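Uncharacterized HTH-type transcriptional regulator HI_0893 (Haemophilus influenzae, PDB 3QKX) probably binds DNA at regulatory sequences and controls transcription as a member of the TetR family. Local coordinates at residues Y94-Q97 against T101-S104; C125-F130 against L151-A156; E11-A16 against L47-K52. All blocks are in the same frame, centred on the assembly; numbering follows the deposited sequence.

How the interactions relate
All three contacts are buried and largely apolar, and no hydrogen bond crosses any of them. Interactions 1 and 2 lie in the C-terminal domain, with centres about 17 Å apart. Interaction 3 belongs to the N-terminal DNA-binding domain; its centre is about 30 Å from that of interaction 2, on the opposite side of the chain's centre. Interaction 1 joins two consecutive helices through aliphatic branches and one phenyl ring. Interaction 2 sets an indole against a serine and a leucine, beside the second subunit. Interaction 3 gathers two phenyl rings and an isoleucine. Helix 81-98 carries part of interaction 1 and also packs on interaction 2.

Interaction 1: residues Y94-Q97 against T101-S104; sequences YFLQ and TILS
Leu96 and Leu103 meet where helix 81-98 gives way to helix 100-109. Their side chains cross at about a right angle. CD1 of Leu103 lies 4.2 Å from CD1 of Leu96 and equally close to its CD2. The CD2 branch also reaches the backbone of the second helix, 4.1 Å from Leu103 CA. This close approach fits the short spacing of the main chains here, with the two CA atoms of Leu96 and Leu103 5.7 Å apart.

Beside this pair, Phe95 CE2 touches Ile102 CG2 at 4.0 Å. The methyl comes to the ring obliquely. Phe95 has its CG anti to the backbone N (chi1 172°), which carries the ring from the flank of its helix over to Ile102. The same Ile102 methyl lies 4.3 Å from Leu96 CD2, so it links the two halves of the contact. Every touch is apolar.

Farther out, Asn99 ND2 donates to Phe95 O in the turn between the helices. Helix 154-165 packs against the leucines, with Ala160 on Leu96 and Ser161 on Leu103. Asp18 of helix 6-23 touches Ile102, which places the contact near the DNA-binding domain. Such packing of two consecutive helices across a short turn belongs to the all-helical C-terminal domain of a TetR-family regulator.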
loop_
_atom_site.group_PDB
_atom_site.type_symbol
_atom_site.label_atom_id
_atom_site.label_comp_id
_atom_site.label_asym_id
_atom_site.label_seq_id
_atom_site.Cartn_x
_atom_site.Cartn_y
_atom_site.Cartn_z
ATOM N N TYR A 94 11.869 -8.660 -7.270
ATOM C CA TYR A 94 11.777 -9.780 -8.192
ATOM C C TYR A 94 10.749 -10.802 -7.760
ATOM O O TYR A 94 10.231 -11.506 -8.604
ATOM C CB TYR A 94 13.139 -10.460 -8.384
ATOM C CG TYR A 94 14.119 -9.589 -9.125
ATOM C CD1 TYR A 94 13.881 -9.201 -10.446
ATOM C CD2 TYR A 94 15.290 -9.157 -8.513
ATOM C CE1 TYR A 94 14.778 -8.390 -11.129
ATOM C CE2 TYR A 94 16.183 -8.344 -9.172
ATOM C CZ TYR A 94 15.928 -7.956 -10.475
ATOM O OH TYR A 94 16.840 -7.147 -11.107
ATOM N N PHE A 95 10.469 -10.911 -6.460
ATOM C CA PHE A 95 9.452 -11.854 -5.994
ATOM C C PHE A 95 8.071 -11.437 -6.460
ATOM O O PHE A 95 7.291 -12.293 -6.932
ATOM C CB PHE A 95 9.455 -11.983 -4.481
ATOM C CG PHE A 95 8.316 -12.795 -3.944
ATOM C CD1 PHE A 95 8.352 -14.173 -3.995
ATOM C CD2 PHE A 95 7.210 -12.182 -3.365
ATOM C CE1 PHE A 95 7.313 -14.927 -3.493
ATOM C CE2 PHE A 95 6.165 -12.944 -2.858
ATOM C CZ PHE A 95 6.225 -14.309 -2.924
ATOM N N LEU A 96 7.766 -10.141 -6.319
ATOM C CA LEU A 96 6.464 -9.607 -6.702
ATOM C C LEU A 96 6.316 -9.522 -8.194
ATOM O O LEU A 96 5.229 -9.768 -8.700
ATOM C CB LEU A 96 6.218 -8.237 -6.089
ATOM C CG LEU A 96 6.052 -8.237 -4.561
ATOM C CD1 LEU A 96 6.111 -6.826 -3.997
ATOM C CD2 LEU A 96 4.751 -8.924 -4.146
ATOM N N GLN A 97 7.399 -9.198 -8.907
ATOM C CA GLN A 97 7.335 -9.230 -10.358
ATOM C C GLN A 97 7.132 -10.675 -10.854
ATOM O O GLN A 97 6.284 -10.900 -11.720
ATOM C CB GLN A 97 8.552 -8.526 -10.988
ATOM C CG GLN A 97 8.588 -6.962 -10.702
ATOM C CD GLN A 97 7.447 -6.162 -11.379
ATOM O OE1 GLN A 97 7.391 -6.038 -12.607
ATOM N NE2 GLN A 97 6.555 -5.600 -10.563
ATOM N N THR A 101 0.057 -12.340 -9.106
ATOM C CA THR A 101 -1.121 -12.777 -8.360
ATOM C C THR A 101 -0.963 -12.488 -6.850
ATOM O O THR A 101 -1.896 -12.023 -6.199
ATOM C CB THR A 101 -1.412 -14.286 -8.638
ATOM O OG1 THR A 101 -2.697 -14.643 -8.115
ATOM C CG2 THR A 101 -0.285 -15.211 -8.043
ATOM N N ILE A 102 0.245 -12.653 -6.328
ATOM C CA ILE A 102 0.524 -12.283 -4.951
ATOM C C ILE A 102 0.455 -10.764 -4.806
ATOM O O ILE A 102 -0.098 -10.245 -3.833
ATOM C CB ILE A 102 1.922 -12.799 -4.484
ATOM C CG1 ILE A 102 1.985 -14.329 -4.507
ATOM C CG2 ILE A 102 2.261 -12.286 -3.097
ATOM C CD1 ILE A 102 1.153 -14.986 -3.460
ATOM N N LEU A 103 1.005 -10.053 -5.783
ATOM C CA LEU A 103 0.968 -8.586 -5.788
ATOM C C LEU A 103 -0.480 -8.038 -5.741
ATOM O O LEU A 103 -0.754 -7.130 -4.966
ATOM C CB LEU A 103 1.750 -8.031 -6.999
ATOM C CG LEU A 103 1.795 -6.526 -7.194
ATOM C CD1 LEU A 103 2.616 -5.880 -6.089
ATOM C CD2 LEU A 103 2.341 -6.203 -8.588
ATOM N N SER A 104 -1.390 -8.597 -6.540
ATOM C CA SER A 104 -2.803 -8.187 -6.494
ATOM C C SER A 104 -3.409 -8.379 -5.118
ATOM O O SER A 104 -4.127 -7.523 -4.629
ATOM C CB SER A 104 -3.652 -8.986 -7.478
ATOM O OG SER A 104 -3.217 -8.820 -8.803
#

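Interaction 2: residues C125-F130 against L151-A156; sequences CRWDLF and LSLKTA. With EDO (1,2-ethanediol), chain C.
Trp127 packs its indole against Ser152 and Leu153, joining helix 126-137 to the residues that lead into helix 154-165 in the all-helical TetR-type C-terminal domain. The tight part lies at the six-membered ring. Trp127 CH2 is 3.4 Å from Ser152 OG, and Trp127 CE3 is 3.9 Å from Leu153 CD1. Both partners approach the indole obliquely. The indole and the leucine side chain run past each other in opposite directions. With CG anti to the backbone N (chi1 178°), Trp127 extends from its helix to the second segment; the nearest CA atoms, those of Trp127 and Leu153, are still 9.2 Å apart. At the buried start of helix 126-137, Cys125 is the N-cap, and its SG accepts a weak bond from Trp127 N.

The polar atoms within this packing have partners beyond the pair. Trp127 NE1 is hydrogen-bonded to Glu145 O and Ser152 OG to Leu148 O, so the closeness of the hydroxyl to the ring is a packing contact. Phe149 meets the indole edge-to-face, and Leu150 of the second subunit packs on Thr155.

The five-membered-ring end of the tryptophan is more loosely packed. A 1,2-ethanediol, probably from the crystallisation liquor, places its C1 3.9 Å from Trp127 CD1. Its O2 donates a weak hydrogen bond to OD1 of the partly exposed Asp128.

Back on the packed side, a doubly used carbonyl spans the break between helices 145-151 and 154-165. Ser152 O accepts from Thr155 N at 2.9 Å. It also accepts from Thr155 OG1, where the 2.5 Å between Thr155 OG1 and Ser152 O is unusually short and its exact value doubtful.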
loop_
_atom_site.group_PDB
_atom_site.type_symbol
_atom_site.label_atom_id
_atom_site.label_comp_id
_atom_site.label_asym_id
_atom_site.label_seq_id
_atom_site.Cartn_x
_atom_site.Cartn_y
_atom_site.Cartn_z
ATOM N N CYS A 125 12.463 -12.081 12.539
ATOM C CA CYS A 125 12.310 -11.581 11.191
ATOM C C CYS A 125 13.639 -10.996 10.722
ATOM O O CYS A 125 14.282 -10.269 11.461
ATOM C CB CYS A 125 11.224 -10.503 11.155
ATOM S SG CYS A 125 10.968 -9.772 9.538
ATOM N N ARG A 126 14.044 -11.315 9.497
ATOM C CA ARG A 126 15.303 -10.815 8.935
ATOM C C ARG A 126 15.414 -9.279 9.013
ATOM O O ARG A 126 16.474 -8.753 9.330
ATOM C CB ARG A 126 15.468 -11.298 7.477
ATOM C CG ARG A 126 16.705 -10.784 6.712
ATOM C CD ARG A 126 18.006 -10.974 7.481
ATOM N NE ARG A 126 18.194 -12.352 7.959
ATOM C CZ ARG A 126 19.053 -12.733 8.913
ATOM N NH1 ARG A 126 19.810 -11.842 9.554
ATOM N NH2 ARG A 126 19.147 -14.039 9.258
ATOM N N TRP A 127 14.313 -8.574 8.760
ATOM C CA TRP A 127 14.307 -7.117 8.841
ATOM C C TRP A 127 14.658 -6.643 10.229
ATOM O O TRP A 127 15.514 -5.756 10.387
ATOM C CB TRP A 127 12.949 -6.532 8.469
ATOM C CG TRP A 127 12.942 -5.052 8.604
ATOM C CD1 TRP A 127 12.226 -4.304 9.500
ATOM C CD2 TRP A 127 13.739 -4.127 7.858
ATOM N NE1 TRP A 127 12.531 -2.968 9.348
ATOM C CE2 TRP A 127 13.438 -2.837 8.328
ATOM C CE3 TRP A 127 14.661 -4.263 6.829
ATOM C CZ2 TRP A 127 14.048 -1.698 7.816
ATOM C CZ3 TRP A 127 15.263 -3.118 6.313
ATOM C CH2 TRP A 127 14.958 -1.865 6.811
ATOM N N ASP A 128 13.973 -7.209 11.220
ATOM C CA ASP A 128 14.183 -6.855 12.616
ATOM C C ASP A 128 15.629 -7.108 13.001
ATOM O O ASP A 128 16.271 -6.235 13.607
ATOM C CB ASP A 128 13.228 -7.650 13.555
ATOM C CG ASP A 128 11.760 -7.104 13.554
ATOM O OD1 ASP A 128 11.465 -6.061 12.925
ATOM O OD2 ASP A 128 10.901 -7.733 14.208
ATOM N N LEU A 129 16.133 -8.292 12.635
ATOM C CA LEU A 129 17.507 -8.701 12.946
ATOM C C LEU A 129 18.511 -7.788 12.283
ATOM O O LEU A 129 19.503 -7.389 12.902
ATOM C CB LEU A 129 17.787 -10.136 12.483
ATOM C CG LEU A 129 17.123 -11.322 13.204
ATOM C CD1 LEU A 129 17.679 -12.646 12.655
ATOM C CD2 LEU A 129 17.303 -11.260 14.706
ATOM N N PHE A 130 18.265 -7.475 11.022
ATOM C CA PHE A 130 19.144 -6.605 10.276
ATOM C C PHE A 130 19.218 -5.223 10.927
ATOM O O PHE A 130 20.298 -4.674 11.079
ATOM C CB PHE A 130 18.666 -6.490 8.838
ATOM C CG PHE A 130 19.295 -5.356 8.071
ATOM C CD1 PHE A 130 20.531 -5.524 7.470
ATOM C CD2 PHE A 130 18.643 -4.126 7.939
ATOM C CE1 PHE A 130 21.129 -4.497 6.754
ATOM C CE2 PHE A 130 19.228 -3.081 7.200
ATOM C CZ PHE A 130 20.483 -3.269 6.615
ATOM N N LEU A 151 10.097 3.709 5.611
ATOM C CA LEU A 151 10.970 4.682 4.937
ATOM C C LEU A 151 11.888 4.066 3.876
ATOM O O LEU A 151 12.487 4.809 3.106
ATOM C CB LEU A 151 11.859 5.426 5.955
ATOM C CG LEU A 151 11.221 6.420 6.917
ATOM C CD1 LEU A 151 12.275 6.980 7.866
ATOM C CD2 LEU A 151 10.522 7.560 6.190
ATOM N N SER A 152 12.030 2.740 3.843
ATOM C CA SER A 152 13.100 2.113 3.044
ATOM C C SER A 152 12.600 0.916 2.178
ATOM O O SER A 152 12.172 1.114 1.018
ATOM C CB SER A 152 14.256 1.713 3.946
ATOM O OG SER A 152 13.841 0.789 4.941
ATOM N N LEU A 153 12.596 -0.295 2.735
ATOM C CA LEU A 153 12.197 -1.465 1.951
ATOM C C LEU A 153 10.806 -1.330 1.388
ATOM O O LEU A 153 10.509 -1.903 0.345
ATOM C CB LEU A 153 12.230 -2.747 2.773
ATOM C CG LEU A 153 13.449 -3.615 2.661
ATOM C CD1 LEU A 153 13.156 -4.968 3.336
ATOM C CD2 LEU A 153 13.821 -3.782 1.215
ATOM N N LYS A 154 9.950 -0.581 2.078
ATOM C CA LYS A 154 8.595 -0.343 1.601
ATOM C C LYS A 154 8.559 0.114 0.163
ATOM O O LYS A 154 7.621 -0.223 -0.516
ATOM C CB LYS A 154 7.886 0.664 2.486
ATOM C CG LYS A 154 6.422 0.919 2.177
ATOM C CD LYS A 154 5.582 -0.329 2.188
ATOM C CE LYS A 154 4.098 -0.000 2.144
ATOM N NZ LYS A 154 3.240 -1.221 2.068
ATOM N N THR A 155 9.573 0.869 -0.295
ATOM C CA THR A 155 9.634 1.350 -1.685
ATOM C C THR A 155 9.561 0.204 -2.709
ATOM O O THR A 155 8.879 0.310 -3.723
ATOM C CB THR A 155 10.910 2.172 -1.956
ATOM O OG1 THR A 155 12.073 1.439 -1.508
ATOM C CG2 THR A 155 10.840 3.548 -1.263
ATOM N N ALA A 156 10.208 -0.911 -2.392
ATOM C CA ALA A 156 10.188 -2.079 -3.259
ATOM C C ALA A 156 8.765 -2.520 -3.518
ATOM O O ALA A 156 8.380 -2.732 -4.681
ATOM C CB ALA A 156 10.969 -3.174 -2.669
HETATM C C1 EDO C . 8.451 -4.551 10.253
HETATM O O1 EDO C . 7.722 -4.570 9.019
HETATM C C2 EDO C . 7.506 -4.791 11.427
HETATM O O2 EDO C . 8.271 -4.922 12.635
#

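Interaction 3: residues E11-A16 against L47-K52; sequences EQIFSA and LYFKNK
Phe14 and Phe49 both turn CG anti to their own carbonyl carbon (chi1 -68° and -48°), and this brings the two rings together between helix 6-23 and the end of helix 42-48. The contact is part of the core of the TetR-type DNA-binding domain. Residues 47-49 close the predicted helix-turn-helix motif, whose second helix is the recognition helix in this family.

The rings meet obliquely, with centroids 5.8 Å apart and planes at 51°. Phe14 CE1 and Phe49 CZ come within 3.9 Å.

Phe49 is the first residue after helix 42-48 to leave helical geometry. Its side chain points back toward helix 6-23, so the chain turns away while the ring stays in the core. Met31 of helix 31-38 and Gln58 of helix 52-72 also touch Phe49. Phe14 packs on Phe59 of the latter helix, and Ile13 on Ala38 of the former. Residues of helices 6-23, 31-38 and 52-72 thus surround the ring that follows helix 42-48. Just after the turn, Asn51 N-caps helix 52-72, its OD1 accepting from Glu54 N.

Ile13 completes the contact with two methyls on one ring carbon. Its CD1 sits at the edge of the Phe49 ring, near the ring plane, and both CD1 and CG2 of Ile13 lie 3.9 Å from Phe49 CE2.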
loop_
_atom_site.group_PDB
_atom_site.type_symbol
_atom_site.label_atom_id
_atom_site.label_comp_id
_atom_site.label_asym_id
_atom_site.label_seq_id
_atom_site.Cartn_x
_atom_site.Cartn_y
_atom_site.Cartn_z
ATOM N N GLU A 11 -0.568 -26.732 -0.043
ATOM C CA GLU A 11 -0.030 -25.663 -0.897
ATOM C C GLU A 11 -0.726 -25.551 -2.308
ATOM O O GLU A 11 -0.846 -24.548 -2.887
ATOM C CB GLU A 11 1.497 -25.816 -1.056
ATOM C CG GLU A 11 2.200 -24.688 -1.885
ATOM C CD GLU A 11 1.902 -23.282 -1.380
ATOM O OE1 GLU A 11 1.864 -23.077 -0.142
ATOM O OE2 GLU A 11 1.725 -22.374 -2.221
ATOM N N GLN A 12 -1.124 -26.797 -2.754
ATOM C CA GLN A 12 -1.990 -26.904 -3.927
ATOM C C GLN A 12 -3.250 -26.062 -3.726
ATOM O O GLN A 12 -3.612 -25.281 -4.583
ATOM C CB GLN A 12 -2.347 -28.377 -4.182
ATOM C CG GLN A 12 -2.928 -28.677 -5.561
ATOM C CD GLN A 12 -3.180 -30.167 -5.765
ATOM O OE1 GLN A 12 -2.380 -30.996 -5.350
ATOM N NE2 GLN A 12 -4.301 -30.507 -6.407
ATOM N N ILE A 13 -3.869 -26.188 -2.560
ATOM C CA ILE A 13 -5.071 -25.424 -2.231
ATOM C C ILE A 13 -4.750 -23.938 -2.001
ATOM O O ILE A 13 -5.495 -23.065 -2.462
ATOM C CB ILE A 13 -5.815 -26.031 -1.011
ATOM C CG1 ILE A 13 -6.401 -27.414 -1.379
ATOM C CG2 ILE A 13 -6.937 -25.129 -0.546
ATOM C CD1 ILE A 13 -6.663 -28.352 -0.170
ATOM N N PHE A 14 -3.637 -23.645 -1.328
ATOM C CA PHE A 14 -3.286 -22.253 -1.047
ATOM C C PHE A 14 -2.990 -21.482 -2.341
ATOM O O PHE A 14 -3.471 -20.374 -2.525
ATOM C CB PHE A 14 -2.089 -22.149 -0.086
ATOM C CG PHE A 14 -2.367 -22.624 1.330
ATOM C CD1 PHE A 14 -3.560 -22.324 1.986
ATOM C CD2 PHE A 14 -1.388 -23.316 2.027
ATOM C CE1 PHE A 14 -3.783 -22.758 3.278
ATOM C CE2 PHE A 14 -1.603 -23.750 3.334
ATOM C CZ PHE A 14 -2.794 -23.466 3.962
ATOM N N SER A 15 -2.208 -22.099 -3.224
ATOM C CA SER A 15 -1.964 -21.586 -4.568
ATOM C C SER A 15 -3.262 -21.222 -5.290
ATOM O O SER A 15 -3.350 -20.191 -5.930
ATOM C CB SER A 15 -1.196 -22.637 -5.382
ATOM O OG SER A 15 -1.204 -22.338 -6.773
ATOM N N ALA A 16 -4.250 -22.103 -5.195
ATOM C CA ALA A 16 -5.553 -21.874 -5.799
ATOM C C ALA A 16 -6.320 -20.774 -5.091
ATOM O O ALA A 16 -7.099 -20.098 -5.710
ATOM C CB ALA A 16 -6.385 -23.202 -5.805
ATOM N N LEU A 47 -12.122 -31.869 4.615
ATOM C CA LEU A 47 -11.331 -32.603 5.593
ATOM C C LEU A 47 -10.139 -31.793 6.070
ATOM O O LEU A 47 -9.885 -31.744 7.259
ATOM C CB LEU A 47 -10.845 -33.925 5.015
ATOM C CG LEU A 47 -10.272 -34.928 6.017
ATOM C CD1 LEU A 47 -11.247 -35.250 7.147
ATOM C CD2 LEU A 47 -9.903 -36.182 5.277
ATOM N N TYR A 48 -9.430 -31.152 5.132
ATOM C CA TYR A 48 -8.241 -30.307 5.437
ATOM C C TYR A 48 -8.519 -29.085 6.282
ATOM O O TYR A 48 -7.732 -28.768 7.162
ATOM C CB TYR A 48 -7.508 -29.872 4.143
ATOM C CG TYR A 48 -6.463 -30.866 3.775
ATOM C CD1 TYR A 48 -6.822 -32.165 3.439
ATOM C CD2 TYR A 48 -5.119 -30.566 3.877
ATOM C CE1 TYR A 48 -5.879 -33.122 3.171
ATOM C CE2 TYR A 48 -4.155 -31.526 3.599
ATOM C CZ TYR A 48 -4.546 -32.806 3.254
ATOM O OH TYR A 48 -3.624 -33.783 2.969
ATOM N N PHE A 49 -9.619 -28.392 5.995
ATOM C CA PHE A 49 -9.986 -27.163 6.713
ATOM C C PHE A 49 -11.436 -27.232 7.168
ATOM O O PHE A 49 -12.311 -27.600 6.386
ATOM C CB PHE A 49 -9.783 -25.961 5.817
ATOM C CG PHE A 49 -8.451 -25.944 5.120
ATOM C CD1 PHE A 49 -7.308 -25.517 5.782
ATOM C CD2 PHE A 49 -8.337 -26.367 3.808
ATOM C CE1 PHE A 49 -6.090 -25.502 5.140
ATOM C CE2 PHE A 49 -7.116 -26.362 3.167
ATOM C CZ PHE A 49 -5.996 -25.931 3.831
ATOM N N LYS A 50 -11.679 -26.880 8.435
ATOM C CA LYS A 50 -13.012 -27.007 9.064
ATOM C C LYS A 50 -14.082 -26.221 8.295
ATOM O O LYS A 50 -15.179 -26.720 8.053
ATOM C CB LYS A 50 -12.972 -26.516 10.527
ATOM C CG LYS A 50 -12.107 -27.353 11.465
ATOM N N ASN A 51 -13.737 -24.986 7.932
ATOM C CA ASN A 51 -14.572 -24.139 7.080
ATOM C C ASN A 51 -13.705 -23.048 6.441
ATOM O O ASN A 51 -12.496 -23.032 6.654
ATOM C CB ASN A 51 -15.742 -23.544 7.888
ATOM C CG ASN A 51 -15.290 -22.802 9.147
ATOM O OD1 ASN A 51 -14.160 -22.317 9.242
ATOM N ND2 ASN A 51 -16.189 -22.709 10.116
ATOM N N LYS A 52 -14.316 -22.159 5.659
ATOM C CA LYS A 52 -13.610 -21.026 5.025
ATOM C C LYS A 52 -12.739 -20.190 5.990
ATOM O O LYS A 52 -11.687 -19.707 5.592
ATOM C CB LYS A 52 -14.622 -20.098 4.330
ATOM C CG LYS A 52 -14.020 -19.098 3.340
ATOM C CD LYS A 52 -15.121 -18.299 2.619
#